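PDB 4QAN: uncharacterized protein from Ruminococcus gnavus, which is of unknown function but adopts a cystatin-like fold as a divergent member of the NTF2-like superfamily and can bind a metal ion. Local coordinates for residues P215-T220 against Q345-Q350; K309-E314 against R375-Q380; I313-N318 against A356-L361; N335-Y340 against M367-E372. All blocks are in the same frame, centred on the assembly; numbering follows the deposited sequence. Where two conformers were deposited one is given.

Contact 1: residues P215-T220 against Q345-Q350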
loop_
_atom_site.group_PDB
_atom_site.type_symbol
_atom_site.label_atom_id
_atom_site.label_comp_id
_atom_site.label_asym_id
_atom_site.label_seq_id
_atom_site.Cartn_x
_atom_site.Cartn_y
_atom_site.Cartn_z
ATOM N N PRO A 215 -17.497 -2.488 -1.204
ATOM C CA PRO A 215 -18.075 -1.238 -1.688
ATOM C C PRO A 215 -19.038 -0.612 -0.671
ATOM O O PRO A 215 -19.824 -1.325 -0.064
ATOM C CB PRO A 215 -18.853 -1.680 -2.932
ATOM C CG PRO A 215 -18.128 -2.884 -3.395
ATOM C CD PRO A 215 -17.792 -3.599 -2.121
ATOM N N ILE A 216 -18.939 0.698 -0.456
ATOM C CA ILE A 216 -20.013 1.454 0.200
ATOM C C ILE A 216 -20.310 2.689 -0.631
ATOM O O ILE A 216 -19.431 3.208 -1.325
ATOM C CB ILE A 216 -19.692 1.875 1.653
ATOM C CG1 ILE A 216 -18.486 2.805 1.703
ATOM C CG2 ILE A 216 -19.466 0.653 2.538
ATOM C CD1 ILE A 216 -18.160 3.275 3.108
ATOM N N SER A 217 -21.546 3.160 -0.540
ATOM C CA SER A 217 -22.014 4.260 -1.359
ATOM C C SER A 217 -22.958 5.159 -0.563
ATOM O O SER A 217 -23.335 4.826 0.533
ATOM C CB SER A 217 -22.737 3.689 -2.582
ATOM O OG SER A 217 -23.909 2.981 -2.209
ATOM N N GLU A 218 -23.327 6.294 -1.141
ATOM C CA GLU A 218 -24.343 7.181 -0.577
ATOM C C GLU A 218 -25.311 7.554 -1.692
ATOM O O GLU A 218 -25.002 7.369 -2.873
ATOM C CB GLU A 218 -23.695 8.445 -0.006
ATOM C CG GLU A 218 -22.715 8.206 1.136
ATOM C CD GLU A 218 -23.344 7.604 2.393
ATOM O OE1 GLU A 218 -24.585 7.529 2.492
ATOM O OE2 GLU A 218 -22.589 7.198 3.298
ATOM N N LYS A 219 -26.460 8.110 -1.338
ATOM C CA LYS A 219 -27.535 8.283 -2.309
ATOM C C LYS A 219 -27.359 9.452 -3.245
ATOM O O LYS A 219 -28.017 9.506 -4.271
ATOM C CB LYS A 219 -28.889 8.377 -1.614
ATOM C CG LYS A 219 -29.332 7.049 -1.040
ATOM C CD LYS A 219 -30.024 6.215 -2.091
ATOM C CE LYS A 219 -30.192 4.788 -1.626
ATOM N NZ LYS A 219 -30.597 3.966 -2.784
ATOM N N THR A 220 -26.486 10.385 -2.915
ATOM C CA THR A 220 -26.176 11.466 -3.844
ATOM C C THR A 220 -24.675 11.536 -3.989
ATOM O O THR A 220 -23.955 11.084 -3.104
ATOM C CB THR A 220 -26.683 12.834 -3.343
ATOM O OG1 THR A 220 -25.861 13.270 -2.259
ATOM C CG2 THR A 220 -28.140 12.746 -2.887
ATOM N N GLN A 345 -23.530 3.607 -8.958
ATOM C CA GLN A 345 -23.773 2.175 -8.908
ATOM C C GLN A 345 -25.274 1.970 -8.732
ATOM O O GLN A 345 -26.050 2.928 -8.838
ATOM C CB GLN A 345 -23.016 1.560 -7.738
ATOM C CG GLN A 345 -21.556 1.982 -7.649
ATOM C CD GLN A 345 -20.696 1.488 -8.805
ATOM O OE1 GLN A 345 -19.618 2.025 -9.050
ATOM N NE2 GLN A 345 -21.157 0.458 -9.506
ATOM N N GLU A 346 -25.683 0.733 -8.467
ATOM C CA GLU A 346 -27.102 0.424 -8.275
ATOM C C GLU A 346 -27.692 1.114 -7.048
ATOM O O GLU A 346 -28.738 1.758 -7.141
ATOM C CB GLU A 346 -27.329 -1.087 -8.159
ATOM C CG GLU A 346 -27.896 -1.725 -9.416
ATOM C CD GLU A 346 -28.715 -2.967 -9.117
ATOM O OE1 GLU A 346 -29.615 -2.898 -8.249
ATOM O OE2 GLU A 346 -28.466 -4.011 -9.757
ATOM N N ASP A 347 -27.017 0.975 -5.911
ATOM C CA ASP A 347 -27.488 1.553 -4.642
ATOM C C ASP A 347 -27.376 3.077 -4.671
ATOM O O ASP A 347 -28.275 3.788 -4.223
ATOM C CB ASP A 347 -26.678 1.033 -3.445
ATOM C CG ASP A 347 -26.202 -0.394 -3.624
ATOM O OD1 ASP A 347 -26.985 -1.323 -3.334
ATOM O OD2 ASP A 347 -25.039 -0.578 -4.054
ATOM N N GLY A 348 -26.258 3.568 -5.195
ATOM C CA GLY A 348 -25.971 4.988 -5.182
ATOM C C GLY A 348 -24.573 5.278 -5.686
ATOM O O GLY A 348 -24.005 4.492 -6.453
ATOM N N TRP A 349 -24.017 6.394 -5.226
ATOM C CA TRP A 349 -22.785 6.945 -5.767
ATOM C C TRP A 349 -21.541 6.593 -4.982
ATOM O O TRP A 349 -21.565 6.526 -3.753
ATOM C CB TRP A 349 -22.886 8.459 -5.862
ATOM C CG TRP A 349 -23.944 8.857 -6.763
ATOM C CD1 TRP A 349 -25.268 8.908 -6.482
ATOM C CD2 TRP A 349 -23.802 9.238 -8.130
ATOM N NE1 TRP A 349 -25.966 9.310 -7.582
ATOM C CE2 TRP A 349 -25.091 9.518 -8.613
ATOM C CE3 TRP A 349 -22.706 9.376 -8.994
ATOM C CZ2 TRP A 349 -25.325 9.932 -9.927
ATOM C CZ3 TRP A 349 -22.930 9.787 -10.290
ATOM C CH2 TRP A 349 -24.233 10.063 -10.750
ATOM N N GLN A 350 -20.450 6.403 -5.730
ATOM C CA GLN A 350 -19.105 6.150 -5.197
ATOM C C GLN A 350 -18.091 7.075 -5.827
ATOM O O GLN A 350 -18.361 7.731 -6.852
ATOM C CB GLN A 350 -18.688 4.723 -5.504
ATOM C CG GLN A 350 -19.478 3.685 -4.731
ATOM C CD GLN A 350 -18.886 2.295 -4.882
ATOM O OE1 GLN A 350 -19.075 1.635 -5.907
ATOM N NE2 GLN A 350 -18.171 1.837 -3.859
#

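Contact 2: residues K309-E314 against R375-Q380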
loop_
_atom_site.group_PDB
_atom_site.type_symbol
_atom_site.label_atom_id
_atom_site.label_comp_id
_atom_site.label_asym_id
_atom_site.label_seq_id
_atom_site.Cartn_x
_atom_site.Cartn_y
_atom_site.Cartn_z
ATOM N N LYS A 309 -18.104 23.171 0.679
ATOM C CA LYS A 309 -19.069 22.927 -0.374
ATOM C C LYS A 309 -18.572 21.847 -1.341
ATOM O O LYS A 309 -17.377 21.767 -1.633
ATOM C CB LYS A 309 -19.320 24.225 -1.136
ATOM C CG LYS A 309 -20.691 24.307 -1.779
ATOM C CD LYS A 309 -21.066 25.757 -2.024
ATOM C CE LYS A 309 -22.375 25.894 -2.781
ATOM N NZ LYS A 309 -22.625 27.332 -3.037
ATOM N N VAL A 310 -19.495 21.008 -1.807
ATOM C CA VAL A 310 -19.250 20.077 -2.905
ATOM C C VAL A 310 -20.012 20.578 -4.136
ATOM O O VAL A 310 -21.240 20.610 -4.133
ATOM C CB VAL A 310 -19.727 18.677 -2.539
ATOM C CG1 VAL A 310 -19.457 17.701 -3.690
ATOM C CG2 VAL A 310 -19.043 18.239 -1.251
ATOM N N ILE A 311 -19.288 20.986 -5.178
ATOM C CA ILE A 311 -19.897 21.767 -6.258
ATOM C C ILE A 311 -19.817 21.037 -7.587
ATOM O O ILE A 311 -18.725 20.653 -8.003
ATOM C CB ILE A 311 -19.192 23.122 -6.431
ATOM C CG1 ILE A 311 -19.087 23.839 -5.085
ATOM C CG2 ILE A 311 -19.951 23.973 -7.430
ATOM C CD1 ILE A 311 -18.161 25.026 -5.115
ATOM N N PRO A 312 -20.958 20.878 -8.279
ATOM C CA PRO A 312 -20.914 20.147 -9.532
ATOM C C PRO A 312 -20.130 20.896 -10.594
ATOM O O PRO A 312 -20.251 22.132 -10.732
ATOM C CB PRO A 312 -22.393 20.058 -9.939
ATOM C CG PRO A 312 -23.012 21.275 -9.328
ATOM C CD PRO A 312 -22.298 21.436 -8.013
ATOM N N ILE A 313 -19.330 20.151 -11.347
ATOM C CA ILE A 313 -18.648 20.709 -12.505
ATOM C C ILE A 313 -19.469 20.409 -13.756
ATOM O O ILE A 313 -19.845 19.266 -14.003
ATOM C CB ILE A 313 -17.234 20.116 -12.624
ATOM C CG1 ILE A 313 -16.422 20.450 -11.363
ATOM C CG2 ILE A 313 -16.522 20.610 -13.877
ATOM C CD1 ILE A 313 -15.121 19.676 -11.263
ATOM N N GLU A 314 -19.747 21.434 -14.546
ATOM C CA GLU A 314 -20.441 21.230 -15.793
ATOM C C GLU A 314 -19.425 20.945 -16.901
ATOM O O GLU A 314 -18.608 21.799 -17.218
ATOM C CB GLU A 314 -21.274 22.455 -16.130
ATOM C CG GLU A 314 -22.005 22.352 -17.460
ATOM C CD GLU A 314 -23.006 23.465 -17.644
ATOM O OE1 GLU A 314 -23.857 23.664 -16.747
ATOM O OE2 GLU A 314 -22.941 24.140 -18.684
ATOM N N ARG A 375 -14.165 32.452 -1.292
ATOM C CA ARG A 375 -15.496 33.032 -1.130
ATOM C C ARG A 375 -16.244 33.115 -2.458
ATOM O O ARG A 375 -17.454 32.893 -2.501
ATOM C CB ARG A 375 -15.419 34.425 -0.500
ATOM C CG ARG A 375 -16.787 34.987 -0.106
ATOM C CD ARG A 375 -16.711 36.395 0.466
ATOM N NE ARG A 375 -15.761 37.251 -0.248
ATOM C CZ ARG A 375 -15.927 37.737 -1.481
ATOM N NH1 ARG A 375 -17.016 37.456 -2.194
ATOM N NH2 ARG A 375 -14.982 38.506 -2.013
ATOM N N LYS A 376 -15.530 33.459 -3.528
ATOM C CA LYS A 376 -16.126 33.483 -4.867
ATOM C C LYS A 376 -16.584 32.096 -5.308
ATOM O O LYS A 376 -17.643 31.955 -5.925
ATOM C CB LYS A 376 -15.139 34.056 -5.896
ATOM C CG LYS A 376 -14.897 35.553 -5.753
ATOM C CD LYS A 376 -16.162 36.346 -6.052
ATOM C CE LYS A 376 -16.032 37.794 -5.629
ATOM N NZ LYS A 376 -17.360 38.459 -5.636
ATOM N N THR A 377 -15.777 31.084 -4.991
ATOM C CA THR A 377 -16.082 29.707 -5.335
ATOM C C THR A 377 -17.294 29.206 -4.544
ATOM O O THR A 377 -18.183 28.560 -5.102
ATOM C CB THR A 377 -14.859 28.801 -5.073
ATOM O OG1 THR A 377 -13.715 29.304 -5.785
ATOM C CG2 THR A 377 -15.133 27.372 -5.505
ATOM N N SER A 378 -17.339 29.523 -3.251
ATOM C CA SER A 378 -18.463 29.136 -2.385
ATOM C C SER A 378 -19.807 29.692 -2.850
ATOM O O SER A 378 -20.849 29.116 -2.560
ATOM C CB SER A 378 -18.210 29.587 -0.941
ATOM O OG SER A 378 -18.242 31.005 -0.844
ATOM N N GLU A 379 -19.781 30.822 -3.548
ATOM C CA GLU A 379 -20.993 31.417 -4.119
ATOM C C GLU A 379 -21.497 30.723 -5.392
ATOM O O GLU A 379 -22.638 30.933 -5.793
ATOM C CB GLU A 379 -20.764 32.900 -4.418
ATOM C CG GLU A 379 -20.719 33.782 -3.181
ATOM C CD GLU A 379 -20.143 35.163 -3.458
ATOM O OE1 GLU A 379 -19.613 35.402 -4.571
ATOM O OE2 GLU A 379 -20.217 36.015 -2.549
ATOM N N GLN A 380 -20.653 29.926 -6.034
ATOM C CA GLN A 380 -21.055 29.187 -7.234
ATOM C C GLN A 380 -21.947 27.999 -6.897
ATOM O O GLN A 380 -21.712 27.292 -5.918
ATOM C CB GLN A 380 -19.831 28.652 -7.980
ATOM C CG GLN A 380 -18.814 29.705 -8.370
ATOM C CD GLN A 380 -19.442 30.811 -9.172
ATOM O OE1 GLN A 380 -19.846 30.603 -10.311
ATOM N NE2 GLN A 380 -19.545 31.996 -8.573
#

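Contact 3: residues I313-N318 against A356-L361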
loop_
_atom_site.group_PDB
_atom_site.type_symbol
_atom_site.label_atom_id
_atom_site.label_comp_id
_atom_site.label_asym_id
_atom_site.label_seq_id
_atom_site.Cartn_x
_atom_site.Cartn_y
_atom_site.Cartn_z
ATOM N N ILE A 313 -19.330 20.151 -11.347
ATOM C CA ILE A 313 -18.648 20.709 -12.505
ATOM C C ILE A 313 -19.469 20.409 -13.756
ATOM O O ILE A 313 -19.845 19.266 -14.003
ATOM C CB ILE A 313 -17.234 20.116 -12.624
ATOM C CG1 ILE A 313 -16.422 20.450 -11.363
ATOM C CG2 ILE A 313 -16.522 20.610 -13.877
ATOM C CD1 ILE A 313 -15.121 19.676 -11.263
ATOM N N GLU A 314 -19.747 21.434 -14.546
ATOM C CA GLU A 314 -20.441 21.230 -15.793
ATOM C C GLU A 314 -19.425 20.945 -16.901
ATOM O O GLU A 314 -18.608 21.799 -17.218
ATOM C CB GLU A 314 -21.274 22.455 -16.130
ATOM C CG GLU A 314 -22.005 22.352 -17.460
ATOM C CD GLU A 314 -23.006 23.465 -17.644
ATOM O OE1 GLU A 314 -23.857 23.664 -16.747
ATOM O OE2 GLU A 314 -22.941 24.140 -18.684
ATOM N N THR A 315 -19.468 19.737 -17.465
ATOM C CA THR A 315 -18.593 19.372 -18.583
ATOM C C THR A 315 -19.241 18.383 -19.551
ATOM O O THR A 315 -19.975 17.484 -19.137
ATOM C CB THR A 315 -17.265 18.757 -18.124
ATOM O OG1 THR A 315 -16.567 18.253 -19.273
ATOM C CG2 THR A 315 -17.498 17.610 -17.139
ATOM N N GLU A 316 -18.980 18.604 -20.843
ATOM C CA GLU A 316 -19.141 17.597 -21.899
ATOM C C GLU A 316 -18.944 16.137 -21.461
ATOM O O GLU A 316 -19.692 15.263 -21.895
ATOM C CB GLU A 316 -18.107 17.866 -22.996
ATOM C CG GLU A 316 -18.618 18.689 -24.150
ATOM C CD GLU A 316 -19.655 17.938 -24.947
ATOM O OE1 GLU A 316 -20.842 17.987 -24.555
ATOM O OE2 GLU A 316 -19.287 17.306 -25.966
ATOM N N GLU A 317 -17.924 15.913 -20.625
ATOM C CA GLU A 317 -17.519 14.537 -20.313
ATOM C C GLU A 317 -18.352 13.856 -19.211
ATOM O O GLU A 317 -18.194 12.649 -18.963
ATOM C CB GLU A 317 -16.027 14.480 -19.984
ATOM C CG GLU A 317 -15.129 14.919 -21.133
ATOM C CD GLU A 317 -15.318 14.082 -22.379
ATOM O OE1 GLU A 317 -15.184 12.840 -22.287
ATOM O OE2 GLU A 317 -15.584 14.668 -23.452
ATOM N N ASN A 318 -19.262 14.592 -18.579
ATOM C CA ASN A 318 -20.238 13.994 -17.663
ATOM C C ASN A 318 -21.235 13.128 -18.451
ATOM O O ASN A 318 -21.684 13.537 -19.536
ATOM C CB ASN A 318 -21.032 15.084 -16.940
ATOM C CG ASN A 318 -20.207 15.840 -15.920
ATOM O OD1 ASN A 318 -19.312 15.281 -15.260
ATOM N ND2 ASN A 318 -20.540 17.110 -15.742
ATOM N N ALA A 356 -10.394 15.653 -11.243
ATOM C CA ALA A 356 -11.410 16.228 -12.105
ATOM C C ALA A 356 -10.721 16.813 -13.334
ATOM O O ALA A 356 -10.372 17.999 -13.355
ATOM C CB ALA A 356 -12.197 17.291 -11.371
ATOM N N PRO A 357 -10.546 15.983 -14.377
ATOM C CA PRO A 357 -9.858 16.405 -15.581
ATOM C C PRO A 357 -10.451 17.681 -16.167
ATOM O O PRO A 357 -9.726 18.497 -16.740
ATOM C CB PRO A 357 -10.084 15.248 -16.545
ATOM C CG PRO A 357 -10.338 14.075 -15.693
ATOM C CD PRO A 357 -10.970 14.573 -14.442
ATOM N N ALA A 358 -11.754 17.857 -15.987
ATOM C CA ALA A 358 -12.481 18.998 -16.547
ATOM C C ALA A 358 -12.010 20.359 -16.009
ATOM O O ALA A 358 -12.226 21.392 -16.644
ATOM C CB ALA A 358 -13.969 18.808 -16.296
ATOM N N LEU A 359 -11.399 20.356 -14.831
ATOM C CA LEU A 359 -10.767 21.541 -14.253
ATOM C C LEU A 359 -9.251 21.372 -14.155
ATOM O O LEU A 359 -8.596 22.083 -13.392
ATOM C CB LEU A 359 -11.323 21.798 -12.849
ATOM C CG LEU A 359 -12.791 22.222 -12.733
ATOM C CD1 LEU A 359 -13.150 22.386 -11.263
ATOM C CD2 LEU A 359 -13.072 23.502 -13.501
ATOM N N SER A 360 -8.708 20.432 -14.930
ATOM C CA SER A 360 -7.278 20.125 -14.951
ATOM C C SER A 360 -6.717 19.669 -13.597
ATOM O O SER A 360 -5.519 19.796 -13.347
ATOM C CB SER A 360 -6.473 21.311 -15.497
ATOM O OG SER A 360 -5.091 21.009 -15.483
ATOM N N LEU A 361 -7.574 19.106 -12.749
ATOM C CA LEU A 361 -7.152 18.630 -11.438
ATOM C C LEU A 361 -6.797 17.150 -11.481
ATOM O O LEU A 361 -7.664 16.291 -11.643
ATOM C CB LEU A 361 -8.233 18.880 -10.386
ATOM C CG LEU A 361 -8.437 20.310 -9.872
ATOM C CD1 LEU A 361 -9.520 20.333 -8.805
ATOM C CD2 LEU A 361 -7.159 20.905 -9.301
#

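Contact 4: residues N335-Y340 against M367-E372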
loop_
_atom_site.group_PDB
_atom_site.type_symbol
_atom_site.label_atom_id
_atom_site.label_comp_id
_atom_site.label_asym_id
_atom_site.label_seq_id
_atom_site.Cartn_x
_atom_site.Cartn_y
_atom_site.Cartn_z
ATOM N N ASN A 335 -7.826 27.494 2.823
ATOM C CA ASN A 335 -8.802 27.025 1.842
ATOM C C ASN A 335 -8.155 26.377 0.645
ATOM O O ASN A 335 -7.179 26.900 0.097
ATOM C CB ASN A 335 -9.664 28.185 1.363
ATOM C CG ASN A 335 -10.387 28.851 2.494
ATOM O OD1 ASN A 335 -10.198 30.041 2.753
ATOM N ND2 ASN A 335 -11.195 28.078 3.206
ATOM N N TYR A 336 -8.721 25.240 0.240
ATOM C CA TYR A 336 -8.218 24.475 -0.888
ATOM C C TYR A 336 -9.366 24.033 -1.780
ATOM O O TYR A 336 -10.531 24.034 -1.376
ATOM C CB TYR A 336 -7.462 23.238 -0.399
ATOM C CG TYR A 336 -6.223 23.560 0.397
ATOM C CD1 TYR A 336 -6.294 23.803 1.771
ATOM C CD2 TYR A 336 -4.980 23.649 -0.221
ATOM C CE1 TYR A 336 -5.159 24.110 2.506
ATOM C CE2 TYR A 336 -3.835 23.959 0.504
ATOM C CZ TYR A 336 -3.930 24.191 1.865
ATOM O OH TYR A 336 -2.806 24.497 2.588
ATOM N N LEU A 337 -9.016 23.669 -3.005
ATOM C CA LEU A 337 -9.919 23.008 -3.909
ATOM C C LEU A 337 -9.327 21.639 -4.264
ATOM O O LEU A 337 -8.119 21.505 -4.448
ATOM C CB LEU A 337 -10.088 23.830 -5.173
ATOM C CG LEU A 337 -11.318 23.490 -6.014
ATOM C CD1 LEU A 337 -12.562 24.156 -5.426
ATOM C CD2 LEU A 337 -11.133 23.926 -7.457
ATOM N N THR A 338 -10.183 20.628 -4.358
ATOM C CA THR A 338 -9.820 19.396 -5.038
ATOM C C THR A 338 -10.917 18.957 -5.983
ATOM O O THR A 338 -12.019 19.477 -5.933
ATOM C CB THR A 338 -9.617 18.252 -4.047
ATOM O OG1 THR A 338 -10.900 17.819 -3.549
ATOM C CG2 THR A 338 -8.700 18.702 -2.917
ATOM N N GLY A 339 -10.600 17.965 -6.805
ATOM C CA GLY A 339 -11.526 17.398 -7.766
ATOM C C GLY A 339 -11.872 15.948 -7.506
ATOM O O GLY A 339 -11.037 15.170 -7.042
ATOM N N TYR A 340 -13.118 15.597 -7.810
ATOM C CA TYR A 340 -13.614 14.227 -7.707
ATOM C C TYR A 340 -14.273 13.821 -9.005
ATOM O O TYR A 340 -14.821 14.652 -9.726
ATOM C CB TYR A 340 -14.665 14.106 -6.606
ATOM C CG TYR A 340 -14.156 14.299 -5.207
ATOM C CD1 TYR A 340 -14.013 15.573 -4.670
ATOM C CD2 TYR A 340 -13.841 13.211 -4.419
ATOM C CE1 TYR A 340 -13.558 15.757 -3.385
ATOM C CE2 TYR A 340 -13.381 13.379 -3.138
ATOM C CZ TYR A 340 -13.255 14.658 -2.619
ATOM O OH TYR A 340 -12.796 14.814 -1.345
HETATM N N MSE A 367 -5.366 22.292 -4.624
HETATM C CA MSE A 367 -5.075 23.648 -5.092
HETATM C C MSE A 367 -5.367 24.628 -3.992
HETATM O O MSE A 367 -6.504 24.708 -3.537
HETATM C CB MSE A 367 -6.008 23.912 -6.275
HETATM C CG MSE A 367 -5.907 25.323 -6.843
HETATM SE SE MSE A 367 -6.842 25.348 -8.583
HETATM C CE MSE A 367 -8.516 26.203 -8.012
ATOM N N ARG A 368 -4.356 25.387 -3.575
ATOM C CA ARG A 368 -4.523 26.433 -2.580
ATOM C C ARG A 368 -5.352 27.571 -3.165
ATOM O O ARG A 368 -5.192 27.917 -4.335
ATOM C CB ARG A 368 -3.153 26.937 -2.116
ATOM C CG ARG A 368 -3.174 28.090 -1.115
ATOM C CD ARG A 368 -3.900 27.759 0.187
ATOM N NE ARG A 368 -3.964 28.933 1.047
ATOM C CZ ARG A 368 -2.943 29.398 1.763
ATOM N NH1 ARG A 368 -1.765 28.778 1.751
ATOM N NH2 ARG A 368 -3.095 30.490 2.502
ATOM N N LEU A 369 -6.263 28.116 -2.353
ATOM C CA LEU A 369 -7.093 29.258 -2.740
ATOM C C LEU A 369 -6.926 30.429 -1.776
ATOM O O LEU A 369 -6.821 30.241 -0.566
ATOM C CB LEU A 369 -8.571 28.861 -2.745
ATOM C CG LEU A 369 -9.053 27.872 -3.801
ATOM C CD1 LEU A 369 -10.537 27.632 -3.610
ATOM C CD2 LEU A 369 -8.770 28.353 -5.215
ATOM N N SER A 370 -6.932 31.648 -2.307
ATOM C CA SER A 370 -6.980 32.826 -1.450
ATOM C C SER A 370 -8.353 32.852 -0.775
ATOM O O SER A 370 -9.272 32.145 -1.206
ATOM C CB SER A 370 -6.735 34.108 -2.254
ATOM O OG SER A 370 -7.885 34.490 -2.987
ATOM N N LYS A 371 -8.487 33.643 0.287
ATOM C CA LYS A 371 -9.784 33.850 0.930
ATOM C C LYS A 371 -10.788 34.453 -0.059
ATOM O O LYS A 371 -11.978 34.116 -0.048
ATOM C CB LYS A 371 -9.650 34.788 2.136
ATOM C CG LYS A 371 -8.843 34.237 3.300
ATOM C CD LYS A 371 -9.630 33.209 4.104
ATOM C CE LYS A 371 -8.707 32.262 4.852
ATOM N NZ LYS A 371 -9.475 31.138 5.455
ATOM N N GLU A 372 -10.302 35.367 -0.895
ATOM C CA GLU A 372 -11.101 35.947 -1.976
ATOM C C GLU A 372 -11.573 34.837 -2.919
ATOM O O GLU A 372 -12.767 34.670 -3.144
ATOM C CB GLU A 372 -10.265 36.984 -2.740
ATOM C CG GLU A 372 -10.996 37.710 -3.857
ATOM C CD GLU A 372 -12.167 38.532 -3.358
ATOM O OE1 GLU A 372 -12.107 39.054 -2.216
ATOM O OE2 GLU A 372 -13.153 38.658 -4.116
HETATM O O HOH W 1 -6.524 30.036 2.108
#

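Contact 1: residues P215-T220 against Q345-Q350
Glu218 O accepts the backbone N-H of Trp349 at 2.7 Å, and the CA of Gly348 adds a CH···O contact to the same oxygen at 3.5 Å. The return bond, Glu218 N to Trp349 O, is longer at 3.2 Å, and together they make one antiparallel hydrogen-bonded pair. Ser217 CB leans on Trp349 O and on CG of Gln350. Beside the pair, the CD1 edge of the Trp349 indole lies 3.6 Å from Lys219 O, and Glu218 O also sits at the ring edge. Lys219 bends at chi2 (-85°) and brings NZ to Asp347 O at 2.7 Å, although Asp347 itself is poorly ordered. At the other end Gln350 NE2 gives a bent bond (135°) to Ile216 O, 3.1 Å away and well above the carbonyl plane, and also bonds to Thr245 O. A leucine in place of Gln350 would probably leave Ile216 O and Thr245 O without this shared donor and weaken the link at the Pro215 end. Thr220, the N-cap of helix 221-234, bonds to the N of Arg223. The bridge thus ties the lead-in to this helix to the hairpin of strands 334-344 and 349-353, in the helix-on-sheet architecture of the cystatin-like fold.

Contact 2: residues K309-E314 against R375-Q380
Lys309 swings CG away from its own backbone N (chi1 -153°) and stays extended from there, which carries NZ off strand 305-314 to Ser378 and Gln380, while Ile311, with CG1 beside its N (chi1 -51°), sends CD1 toward Thr377. In this cystatin-like fold the contact joins a sheet strand to the C-terminal part of helix 371-378 and the turn after it. Two carbonyls share the ammonium: Lys309 NZ lies 2.6 Å from Ser378 O, tilted from that carbonyl's plane, and 3.0 Å from Gln380 O, above that one's plane. A positive group beside carbonyls at this end of a helix is probably favoured by the helix dipole. A methionine replacing Lys309 would probably leave both oxygens without this donor and the turn held here mainly by Ile311. Ile311 CD1 lies 3.5 Å from Thr377 O and 3.9 Å from Thr377 CG2, whereas Thr377 OG1 turns to Glu373 O. The end of the helical segment also braces itself: Ser378 OG bonds back to Arg375 O at 2.6 Å, which takes Glu379 N on the same face of its plane. Finally, Gln380 folds back so that its NE2 meets Lys376 O at 3.3 Å, with Lys376 O close to the amide plane of Gln380.

Contact 3: residues I313-N318 against A356-L361
Ile313 faces Ala356, Ala358 and Leu359 across the contact, and each branch from its CB has its own neighbour. CG2, opposite the backbone N, reaches the CB of Ala358 at 4.0 Å. CG1, beside that N (chi1 -60°), passes 3.8 Å from Leu359 CD1. At the tip, Ile313 CD1 meets Leu359 CD1 end to end at 3.4 Å, tighter than a usual methyl contact, and the CB of Ala356 at 3.8 Å. Thr315 continues the apolar patch, its CB and CG2 both packing on the Ala358 methyl, while OG1 (chi1 172°) accepts the backbone N-H of Glu317 in an ST turn. Thr315 to Asn318 form a type I turn, with Asn318 N bonded to Thr315 O; Asn318 ND2 reaches back to Ile313 O at 2.9 Å in the carbonyl plane. Opposite, Ala356 O takes Leu359 N and Leu361 N from the two faces of its plane, and Ser360 and Leu361 form a G1 beta bulge against Ala356. Ser360 belongs to a magnesium site observed for this protein, with no ion bound to this chain. Ala358 N goes to Gln324 OE1. No hydrogen bond spans the two segments: strand 305-314's end and the 356-361 loop meet directly through carbon, so shape and burial rather than directed bonds set the fit.

Contact 4: residues N335-Y340 against M367-E372
Leu337 and Met367 form the close-fitting end of this contact, an antiparallel strand pair in the mixed sheet of the cystatin-like fold. Leu337 N gives to Met367 O at 2.8 Å and Met367 N to Leu337 O at 2.9 Å. Their side chains lie alongside one another, pointing the same way; in the modelled conformer of this selenomethionine its CE touches Leu337 CD2. Leu369 CD1 joins this face against Leu337 CB. On the other face, Arg368, bent at chi2 (60°), lays CD over the Tyr336 ring in a CH-pi contact, 4.2 Å from the centroid and offset toward the rim, while Phe274 meets that ring edge-to-face. The solvent side lies at the exposed Arg368 and Lys371, where a water bridges the strands, accepting from Asn335 N and Arg368 NE and donating to Leu369 O. Asn335 itself is buried: Leu369 N bonds to its O at 2.9 Å, and its ND2 turns to Tyr329 O. Lys371, just past the helix N-cap Ser370, reaches it from the solvent side, and its side chain crosses that of Asn335 at about a right angle: NZ of Lys371 bonds to Gly333 O and to Asn335 OD1, the latter at 3.0 Å from above the carbonyl plane.

How the contacts relate
From the N terminus, the chain first enters contact 1 at 215-220, the lead-in to helix 221-234, and closes that loop at 345-350, the hairpin turn and the start of strand 349-353. Contacts 2 and 3 both set out from strand 305-314, sharing Ile313 and Glu314; contact 3 closes at 356-361 and contact 2 last, at 375-380. Contact 4 starts on strand 334-344 and ends at 367-372, so it crosses contact 3 but lies within the span of contact 2. Contact 1 crosses all three. Thr377 packs on Leu337 and Leu369, joining contacts 2 and 4, and Ala356 and Leu361 meet the middle of strand 334-344, joining contacts 3 and 4. All four reach one mixed sheet.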